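Local coordinates for MstE (Scytonema sp. PCC 10023, PDB 6SBF), which acts as a single-domain class II terpene cyclase that assembles complex isoprenoid scaffolds, probably on the route to merosterols, at residues V255-S258 with K259-N262; Q298-P301 with N302-V306; N322-P325 with H326-Y329; S349-T352 with T353-V357. The protein carries 1 engineered substitution. All blocks are in the same frame, centred on the assembly; numbering follows the deposited sequence.

Overall arrangement
Interactions 1, 2, 3 and 4 follow one another along the chain, all in its second half, in a protein with an alpha6-alpha6 barrel. Interaction 1 is in the loop between helices 235-248 and 265-275; interaction 2 leaves helix 282-298; interaction 3 enters strand 328-329 of the small three-stranded sheet; interaction 4 begins helix 350-363. The contacts form two separate pairs. The closest centres are those of interactions 2 and 4, about 10 Å apart, where Arg300 NH2 meets Ser349 OG and Trp305 N meets Thr353 OG1, joining a loop to the buried helix start. Interaction 1 meets interaction 3 where Lys259 packs on Tyr329, joining a surface loop to strand 328-329, with centres about 16 Å apart.

Interaction 1: V255-S258 with K259-N262; sequences VATS and KHPN
Thr257 and His260 pin each other across a tight bend in the chain. The threonine CB sits 4.1 Å from the backbone N of His260. With OG1 tucked between the backbone N and the carbonyl carbon (chi1 74°), the oxygen turns into the bend and accepts from His260 N at 2.9 Å. That bond is moderately bent, 152° at the hydrogen. The same OG1 lies 3.6 Å from His260 CB and meets the imidazole at its edge, near the ring plane. Main chain answers side chain: Thr257 N donates to His260 O at 3.0 Å, almost straight at the hydrogen, although the donor stands well above the carbonyl plane. Together the two bonds close a bend within the loop that links helix 235-248 to helix 265-275 in the alpha6-alpha6 barrel, within the stretch related to the squalene-hopene cyclase C-terminal domain. Ser258 and Lys259, both with helical backbone angles, carry the chain round the corner. Beyond it, Pro261 has no N-H to offer and instead turns its CA toward Thr257 O, a C-H...O contact of 3.2 Å. Ala256 CB rests 3.5 Å from Pro261 O, where the chain returns from the bend. The polar ends leave the bend for other partners: His260 NE2 is hydrogen-bonded to Tyr310 OH, while Lys259 NZ forms a salt bridge with Glu332 and the lysine makes a cation-pi contact with Tyr329.

Interaction 2: Q298-P301 with N302-V306; sequences QQRP and NGSWV
Gln299 lies flat on Trp305 in a local turn contact just after helix 282-298, the glutamine-on-tryptophan pairing of the QW motif known from squalene-hopene cyclases. A type I beta turn from Arg300 to Gly303 folds the two together. Gln299 CA sits over the five-membered ring, 3.8 Å from its centroid, and the extended side chain carries its amide over the six-membered ring, at CZ2 and CH2, the two planes only 10° apart. NE2 then donates to Gly303 O at 2.9 Å, with the acceptor in the amide plane, and OE1 bonds to Ser27 OG. Trp305 NE1 points back to Leu295 O. Arg300 works side-on: NE and NH2 both reach Ser304 OG, at 3.0 Å and 2.9 Å, close to the guanidinium plane, and Val306 CA covers one face. With an alanine in place of Arg300, Ser304 OG would probably lose both donors, and Ser349 OG, which NH2 also reaches, would lose one of its partners. Asn302 closes an Asx turn, its OD1 accepting from Ser304 N and, on a lone pair in the carbonyl plane, from Ser304 OG at 2.7 Å.

Interaction 3: N322-P325 with H326-Y329; sequences NQFP and HWRY
Three aromatic side chains, Phe324, His326 and Trp327, meet here, each turned against the next. Over one face of Phe324 sits His326, with its CB 3.5 Å from Phe324 CZ and the imidazole edge directed at the same face, the planes nearly perpendicular at 83°. The phenylalanine sends its own edge onto the indole: Phe324 CD2 lies over the face of Trp327, 3.5 Å from CE2, in a second edge-to-face pair tilted at 60°, and Trp327 NE1 lies at the phenyl edge, in its plane. His326 has Pro325 on one face, CG standing almost squarely above the ring at 3.7 Å from the centroid, a CH-pi contact. Phe324 reaches its place in the middle because its CG swings away from the backbone N (chi1 -175°), bringing the ring alongside His326 and Trp327. The cluster lies at the surface, on the loop that runs from strand 311-313 into strand 328-329 of the small mixed sheet, and Trp327 also packs on Pro314 and on Ile343 of strand 342-344. A water clasps the bend by donating to Pro325 O at 2.7 Å and to Trp327 O at 3.0 Å. Replacing Trp327 by an alanine is likely to open a gap beside Phe324 CD2, letting that ring turn, and to cost Pro321 O the weak bond it receives from NE1. With direct hydrogen bonds absent between the two halves, ring faces, ring edges and aliphatic C-H groups hold the bend, with a water linking the carbonyls of Pro325 and Trp327.

Interaction 4: S349-T352 with T353-V357; sequences SIFT and TATVV
Ser349 O is gripped twice by one residue: Thr353 OG1 donates to it at 2.7 Å and Thr353 N at 3.0 Å. The hydroxyl can fold back onto the previous turn because OG1 lies beside its own backbone N (chi1 -65°). Two residues further along, the pattern recurs. Phe351 O accepts from Thr355 OG1 at 2.8 Å and from Thr355 N at 3.2 Å, and here the two donors approach from opposite faces of the carbonyl plane. Both threonines spend a hydroxyl proton on a carbonyl four residues back, a familiar way of burying this side chain in an alpha helix. Ala354 N to Ile350 O and Val356 N to Thr352 O continue the same i to i+4 pattern, while Val356 CG2 leans to 3.3 Å from Thr352 O. Ser349 occupies the N-cap position without a capping bond from its side chain, its OG being bonded to Ser307 OG instead; Asp47 OD2 takes the N-H groups of Ile350 and Phe351, where its charge would probably favour the helix start. Thr352 OG1 is hydrogen-bonded to Asp346 OD2 and to Ser308 N, and Thr355 OG1 has Tyr64 OH as a second partner. All of this is buried: helix 350-363 is packed among helix 59-69 at Ala354, helix 18-37 at Val357 and helix 265-275 at Phe351, and Trp305 N reaches Thr353 OG1 from the loop that leads toward strand 311-313.

Interaction 1: V255-S258 with K259-N262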
loop_
_atom_site.group_PDB
_atom_site.type_symbol
_atom_site.label_atom_id
_atom_site.label_comp_id
_atom_site.label_asym_id
_atom_site.label_seq_id
_atom_site.Cartn_x
_atom_site.Cartn_y
_atom_site.Cartn_z
ATOM N N VAL A 255 8.097 12.508 7.494
ATOM C CA VAL A 255 6.695 12.849 7.730
ATOM C C VAL A 255 6.413 12.549 9.183
ATOM O O VAL A 255 6.474 11.391 9.628
ATOM C CB VAL A 255 5.746 12.080 6.819
ATOM C CG1 VAL A 255 4.286 12.382 7.158
ATOM C CG2 VAL A 255 6.055 12.413 5.362
ATOM N N ALA A 256 6.059 13.612 9.912
ATOM C CA ALA A 256 5.649 13.542 11.326
ATOM C C ALA A 256 4.173 13.195 11.410
ATOM O O ALA A 256 3.352 13.768 10.700
ATOM C CB ALA A 256 5.954 14.849 12.020
ATOM N N THR A 257 3.835 12.307 12.330
ATOM C CA THR A 257 2.451 11.909 12.632
ATOM C C THR A 257 2.199 12.108 14.137
ATOM O O THR A 257 3.125 12.171 14.928
ATOM C CB THR A 257 2.141 10.497 12.115
ATOM O OG1 THR A 257 2.808 9.601 12.990
ATOM C CG2 THR A 257 2.461 10.282 10.658
ATOM N N SER A 258 0.933 12.071 14.513
ATOM C CA SER A 258 0.556 12.081 15.944
ATOM C C SER A 258 1.237 10.910 16.655
ATOM O O SER A 258 1.759 11.055 17.797
ATOM C CB SER A 258 -0.969 12.040 16.060
ATOM O OG SER A 258 -1.284 12.180 17.395
ATOM N N LYS A 259 1.220 9.748 16.033
ATOM C CA LYS A 259 1.782 8.540 16.695
ATOM C C LYS A 259 3.314 8.562 16.677
ATOM O O LYS A 259 3.967 8.082 17.608
ATOM C CB LYS A 259 1.275 7.304 15.967
ATOM C CG LYS A 259 1.672 5.960 16.581
ATOM C CD LYS A 259 1.200 5.841 18.018
ATOM C CE LYS A 259 1.206 4.422 18.543
ATOM N NZ LYS A 259 0.985 4.433 20.013
ATOM N N HIS A 260 3.884 9.079 15.599
ATOM C CA HIS A 260 5.360 9.158 15.424
ATOM C C HIS A 260 5.738 10.589 15.144
ATOM O O HIS A 260 5.989 10.979 13.996
ATOM C CB HIS A 260 5.842 8.237 14.297
ATOM C CG HIS A 260 5.654 6.790 14.577
ATOM N ND1 HIS A 260 6.568 6.060 15.306
ATOM C CD2 HIS A 260 4.685 5.933 14.231
ATOM C CE1 HIS A 260 6.147 4.784 15.328
ATOM N NE2 HIS A 260 4.978 4.699 14.761
ATOM N N PRO A 261 5.782 11.447 16.184
ATOM C CA PRO A 261 6.047 12.853 15.946
ATOM C C PRO A 261 7.472 13.127 15.459
ATOM O O PRO A 261 7.723 14.202 14.981
ATOM C CB PRO A 261 5.738 13.532 17.282
ATOM C CG PRO A 261 5.853 12.453 18.252
ATOM C CD PRO A 261 5.383 11.186 17.575
ATOM N N ASN A 262 8.373 12.144 15.566
ATOM C CA ASN A 262 9.763 12.260 15.046
ATOM C C ASN A 262 9.893 11.382 13.791
ATOM O O ASN A 262 11.023 11.124 13.375
ATOM C CB ASN A 262 10.834 11.930 16.100
ATOM C CG ASN A 262 10.791 12.960 17.221
ATOM O OD1 ASN A 262 11.068 14.124 16.986
ATOM N ND2 ASN A 262 10.418 12.519 18.386
#

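Interaction 2: Q298-P301 with N302-V306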
loop_
_atom_site.group_PDB
_atom_site.type_symbol
_atom_site.label_atom_id
_atom_site.label_comp_id
_atom_site.label_asym_id
_atom_site.label_seq_id
_atom_site.Cartn_x
_atom_site.Cartn_y
_atom_site.Cartn_z
ATOM N N GLN A 298 17.509 5.390 9.702
ATOM C CA GLN A 298 16.493 4.672 10.513
ATOM C C GLN A 298 16.580 3.172 10.351
ATOM O O GLN A 298 15.953 2.470 11.113
ATOM C CB GLN A 298 15.084 5.174 10.214
ATOM C CG GLN A 298 14.877 6.648 10.568
ATOM C CD GLN A 298 15.057 6.909 12.052
ATOM O OE1 GLN A 298 14.463 6.246 12.852
ATOM N NE2 GLN A 298 15.903 7.853 12.417
ATOM N N GLN A 299 17.272 2.673 9.320
ATOM C CA GLN A 299 17.254 1.209 9.085
ATOM C C GLN A 299 17.849 0.501 10.303
ATOM O O GLN A 299 18.865 0.947 10.846
ATOM C CB GLN A 299 18.059 0.911 7.826
ATOM C CG GLN A 299 17.861 -0.526 7.334
ATOM C CD GLN A 299 18.514 -0.748 5.971
ATOM O OE1 GLN A 299 19.368 0.052 5.564
ATOM N NE2 GLN A 299 18.055 -1.783 5.271
ATOM N N ARG A 300 17.238 -0.621 10.671
ATOM C CA ARG A 300 17.729 -1.484 11.760
ATOM C C ARG A 300 18.863 -2.382 11.263
ATOM O O ARG A 300 19.051 -2.637 10.074
ATOM C CB ARG A 300 16.567 -2.302 12.329
ATOM C CG ARG A 300 15.512 -1.371 12.931
ATOM C CD ARG A 300 14.531 -1.962 13.885
ATOM N NE ARG A 300 13.667 -2.777 13.073
ATOM C CZ ARG A 300 12.463 -3.194 13.449
ATOM N NH1 ARG A 300 12.000 -2.865 14.658
ATOM N NH2 ARG A 300 11.788 -3.980 12.641
ATOM N N PRO A 301 19.681 -2.936 12.194
ATOM C CA PRO A 301 20.839 -3.741 11.817
ATOM C C PRO A 301 20.496 -4.973 10.973
ATOM O O PRO A 301 21.318 -5.379 10.165
ATOM C CB PRO A 301 21.406 -4.212 13.151
ATOM C CG PRO A 301 21.082 -3.051 14.037
ATOM C CD PRO A 301 19.693 -2.613 13.629
ATOM N N ASN A 302 19.308 -5.536 11.151
ATOM C CA ASN A 302 18.832 -6.729 10.426
ATOM C C ASN A 302 18.294 -6.389 9.030
ATOM O O ASN A 302 17.860 -7.320 8.334
ATOM C CB ASN A 302 17.840 -7.566 11.215
ATOM C CG ASN A 302 16.472 -6.961 11.380
ATOM O OD1 ASN A 302 16.249 -5.842 10.904
ATOM N ND2 ASN A 302 15.590 -7.729 12.002
ATOM N N GLY A 303 18.316 -5.102 8.644
ATOM C CA GLY A 303 17.882 -4.650 7.314
ATOM C C GLY A 303 16.454 -4.150 7.282
ATOM O O GLY A 303 16.048 -3.608 6.265
ATOM N N SER A 304 15.663 -4.368 8.334
ATOM C CA SER A 304 14.259 -3.936 8.398
ATOM C C SER A 304 14.162 -2.467 8.837
ATOM O O SER A 304 15.138 -1.883 9.305
ATOM C CB SER A 304 13.492 -4.803 9.341
ATOM O OG SER A 304 13.887 -4.583 10.702
ATOM N N TRP A 305 12.980 -1.929 8.655
ATOM C CA TRP A 305 12.624 -0.653 9.299
ATOM C C TRP A 305 11.539 -0.964 10.350
ATOM O O TRP A 305 10.778 -1.911 10.194
ATOM C CB TRP A 305 12.115 0.389 8.300
ATOM C CG TRP A 305 13.193 1.063 7.537
ATOM C CD1 TRP A 305 13.794 2.225 7.835
ATOM C CD2 TRP A 305 13.871 0.557 6.360
ATOM N NE1 TRP A 305 14.825 2.484 7.011
ATOM C CE2 TRP A 305 14.867 1.497 6.058
ATOM C CE3 TRP A 305 13.724 -0.541 5.522
ATOM C CZ2 TRP A 305 15.732 1.358 4.951
ATOM C CZ3 TRP A 305 14.542 -0.682 4.412
ATOM C CH2 TRP A 305 15.521 0.267 4.138
ATOM N N VAL A 306 11.456 -0.112 11.381
ATOM C CA VAL A 306 10.417 -0.107 12.450
ATOM C C VAL A 306 9.033 -0.168 11.803
ATOM O O VAL A 306 8.718 0.684 10.982
ATOM C CB VAL A 306 10.632 1.094 13.404
ATOM C CG1 VAL A 306 9.524 1.250 14.402
ATOM C CG2 VAL A 306 11.964 0.997 14.133
HETATM O O HOH W 1 13.192 2.200 11.325
#

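Interaction 3: N322-P325 with H326-Y329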
loop_
_atom_site.group_PDB
_atom_site.type_symbol
_atom_site.label_atom_id
_atom_site.label_comp_id
_atom_site.label_asym_id
_atom_site.label_seq_id
_atom_site.Cartn_x
_atom_site.Cartn_y
_atom_site.Cartn_z
ATOM N N ASN A 322 -12.068 9.062 8.510
ATOM C CA ASN A 322 -11.194 10.237 8.753
ATOM C C ASN A 322 -11.895 11.261 9.680
ATOM O O ASN A 322 -11.243 12.218 10.039
ATOM C CB ASN A 322 -10.823 10.841 7.409
ATOM C CG ASN A 322 -10.027 9.846 6.566
ATOM O OD1 ASN A 322 -8.921 9.537 6.942
ATOM N ND2 ASN A 322 -10.642 9.343 5.507
ATOM N N GLN A 323 -13.179 11.023 9.955
ATOM C CA GLN A 323 -13.984 11.852 10.886
ATOM C C GLN A 323 -14.278 11.063 12.167
ATOM O O GLN A 323 -15.156 11.473 12.890
ATOM C CB GLN A 323 -15.253 12.357 10.173
ATOM C CG GLN A 323 -14.967 13.472 9.172
ATOM C CD GLN A 323 -16.220 13.924 8.447
ATOM O OE1 GLN A 323 -16.864 13.169 7.715
ATOM N NE2 GLN A 323 -16.573 15.176 8.645
ATOM N N PHE A 324 -13.562 9.964 12.430
ATOM C CA PHE A 324 -13.702 9.167 13.673
ATOM C C PHE A 324 -12.555 9.520 14.600
ATOM O O PHE A 324 -11.384 9.256 14.322
ATOM C CB PHE A 324 -13.658 7.691 13.300
ATOM C CG PHE A 324 -13.895 6.723 14.430
ATOM C CD1 PHE A 324 -15.178 6.429 14.869
ATOM C CD2 PHE A 324 -12.836 6.111 15.057
ATOM C CE1 PHE A 324 -15.379 5.500 15.882
ATOM C CE2 PHE A 324 -13.023 5.158 16.037
ATOM C CZ PHE A 324 -14.295 4.893 16.488
ATOM N N PRO A 325 -12.854 10.207 15.729
ATOM C CA PRO A 325 -11.757 10.740 16.540
ATOM C C PRO A 325 -11.259 9.786 17.605
ATOM O O PRO A 325 -10.338 10.178 18.320
ATOM C CB PRO A 325 -12.374 11.990 17.161
ATOM C CG PRO A 325 -13.842 11.654 17.291
ATOM C CD PRO A 325 -14.152 10.834 16.061
ATOM N N HIS A 326 -11.862 8.568 17.607
ATOM C CA HIS A 326 -11.755 7.649 18.754
ATOM C C HIS A 326 -10.711 6.556 18.611
ATOM O O HIS A 326 -10.646 5.649 19.469
ATOM C CB HIS A 326 -13.133 7.037 19.062
ATOM C CG HIS A 326 -14.254 8.008 19.155
ATOM N ND1 HIS A 326 -14.346 8.960 20.151
ATOM C CD2 HIS A 326 -15.337 8.156 18.357
ATOM C CE1 HIS A 326 -15.457 9.646 19.961
ATOM N NE2 HIS A 326 -16.112 9.173 18.866
ATOM N N TRP A 327 -9.929 6.561 17.579
ATOM C CA TRP A 327 -8.975 5.480 17.277
ATOM C C TRP A 327 -8.123 5.207 18.496
ATOM O O TRP A 327 -7.572 6.155 19.092
ATOM C CB TRP A 327 -8.056 5.759 16.078
ATOM C CG TRP A 327 -8.789 6.001 14.804
ATOM C CD1 TRP A 327 -8.935 7.159 14.096
ATOM C CD2 TRP A 327 -9.483 4.999 14.066
ATOM N NE1 TRP A 327 -9.723 6.929 13.002
ATOM C CE2 TRP A 327 -10.072 5.626 12.957
ATOM C CE3 TRP A 327 -9.677 3.617 14.256
ATOM C CZ2 TRP A 327 -10.885 4.961 12.067
ATOM C CZ3 TRP A 327 -10.522 2.977 13.400
ATOM C CH2 TRP A 327 -11.083 3.629 12.306
ATOM N N ARG A 328 -7.942 3.925 18.759
ATOM C CA ARG A 328 -6.966 3.437 19.731
ATOM C C ARG A 328 -6.113 2.348 19.061
ATOM O O ARG A 328 -6.611 1.700 18.158
ATOM C CB ARG A 328 -7.680 2.807 20.922
ATOM C CG ARG A 328 -8.494 3.801 21.748
ATOM C CD ARG A 328 -9.081 3.146 22.973
ATOM N NE ARG A 328 -10.051 2.119 22.606
ATOM C CZ ARG A 328 -10.560 1.275 23.490
ATOM N NH1 ARG A 328 -11.425 0.344 23.125
ATOM N NH2 ARG A 328 -10.194 1.390 24.750
ATOM N N TYR A 329 -4.918 2.155 19.555
ATOM C CA TYR A 329 -3.994 1.128 19.038
ATOM C C TYR A 329 -4.349 -0.175 19.751
ATOM O O TYR A 329 -4.324 -0.207 20.980
ATOM C CB TYR A 329 -2.537 1.574 19.190
ATOM C CG TYR A 329 -2.281 2.741 18.267
ATOM C CD1 TYR A 329 -2.585 4.031 18.662
ATOM C CD2 TYR A 329 -1.823 2.515 16.976
ATOM C CE1 TYR A 329 -2.422 5.088 17.782
ATOM C CE2 TYR A 329 -1.664 3.555 16.080
ATOM C CZ TYR A 329 -1.972 4.832 16.497
ATOM O OH TYR A 329 -1.858 5.899 15.648
HETATM O O HOH W 2 -8.358 8.983 19.773
#

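Interaction 4: S349-T352 with T353-V357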
loop_
_atom_site.group_PDB
_atom_site.type_symbol
_atom_site.label_atom_id
_atom_site.label_comp_id
_atom_site.label_asym_id
_atom_site.label_seq_id
_atom_site.Cartn_x
_atom_site.Cartn_y
_atom_site.Cartn_z
ATOM N N SER A 349 7.143 -6.343 10.551
ATOM C CA SER A 349 7.870 -5.252 9.865
ATOM C C SER A 349 8.062 -5.566 8.371
ATOM O O SER A 349 8.842 -4.829 7.734
ATOM C CB SER A 349 9.185 -4.905 10.527
ATOM O OG SER A 349 9.067 -4.713 11.938
ATOM N N ILE A 350 7.386 -6.586 7.847
ATOM C CA ILE A 350 7.597 -6.968 6.437
ATOM C C ILE A 350 6.891 -5.942 5.532
ATOM O O ILE A 350 7.493 -5.457 4.552
ATOM C CB ILE A 350 7.073 -8.389 6.245
ATOM C CG1 ILE A 350 8.034 -9.384 6.918
ATOM C CG2 ILE A 350 6.892 -8.701 4.756
ATOM C CD1 ILE A 350 7.461 -10.815 6.993
ATOM N N PHE A 351 5.670 -5.554 5.889
ATOM C CA PHE A 351 4.888 -4.612 5.066
ATOM C C PHE A 351 5.644 -3.283 5.027
ATOM O O PHE A 351 5.809 -2.691 3.924
ATOM C CB PHE A 351 3.478 -4.499 5.640
ATOM C CG PHE A 351 2.426 -4.013 4.669
ATOM C CD1 PHE A 351 2.178 -2.660 4.469
ATOM C CD2 PHE A 351 1.725 -4.932 3.912
ATOM C CE1 PHE A 351 1.149 -2.291 3.623
ATOM C CE2 PHE A 351 0.715 -4.556 3.062
ATOM C CZ PHE A 351 0.398 -3.220 2.939
ATOM N N THR A 352 6.088 -2.757 6.163
ATOM C CA THR A 352 6.832 -1.488 6.201
ATOM C C THR A 352 8.136 -1.608 5.414
ATOM O O THR A 352 8.449 -0.719 4.639
ATOM C CB THR A 352 7.072 -1.040 7.662
ATOM O OG1 THR A 352 5.835 -0.802 8.350
ATOM C CG2 THR A 352 7.868 0.245 7.704
ATOM N N THR A 353 8.907 -2.637 5.702
ATOM C CA THR A 353 10.222 -2.765 5.055
ATOM C C THR A 353 10.086 -2.834 3.524
ATOM O O THR A 353 10.883 -2.203 2.836
ATOM C CB THR A 353 10.941 -3.988 5.641
ATOM O OG1 THR A 353 11.202 -3.740 7.033
ATOM C CG2 THR A 353 12.287 -4.197 4.982
ATOM N N ALA A 354 9.122 -3.588 3.042
ATOM C CA ALA A 354 8.933 -3.663 1.584
ATOM C C ALA A 354 8.605 -2.288 1.013
ATOM O O ALA A 354 9.057 -1.952 -0.085
ATOM C CB ALA A 354 7.865 -4.681 1.283
ATOM N N THR A 355 7.768 -1.539 1.720
ATOM C CA THR A 355 7.408 -0.195 1.264
ATOM C C THR A 355 8.645 0.679 1.183
ATOM O O THR A 355 8.845 1.422 0.173
ATOM C CB THR A 355 6.376 0.399 2.219
ATOM O OG1 THR A 355 5.242 -0.449 2.424
ATOM C CG2 THR A 355 5.884 1.721 1.687
ATOM N N VAL A 356 9.432 0.710 2.235
ATOM C CA VAL A 356 10.624 1.552 2.293
ATOM C C VAL A 356 11.578 1.156 1.170
ATOM O O VAL A 356 12.097 2.052 0.446
ATOM C CB VAL A 356 11.319 1.553 3.661
ATOM C CG1 VAL A 356 12.615 2.330 3.603
ATOM C CG2 VAL A 356 10.349 2.037 4.756
ATOM N N VAL A 357 11.870 -0.128 1.029
ATOM C CA VAL A 357 12.910 -0.507 0.036
ATOM C C VAL A 357 12.399 -0.117 -1.365
ATOM O O VAL A 357 13.190 0.392 -2.188
ATOM C CB VAL A 357 13.341 -1.966 0.217
ATOM C CG1 VAL A 357 12.274 -2.827 -0.262
ATOM C CG2 VAL A 357 14.664 -2.164 -0.476
#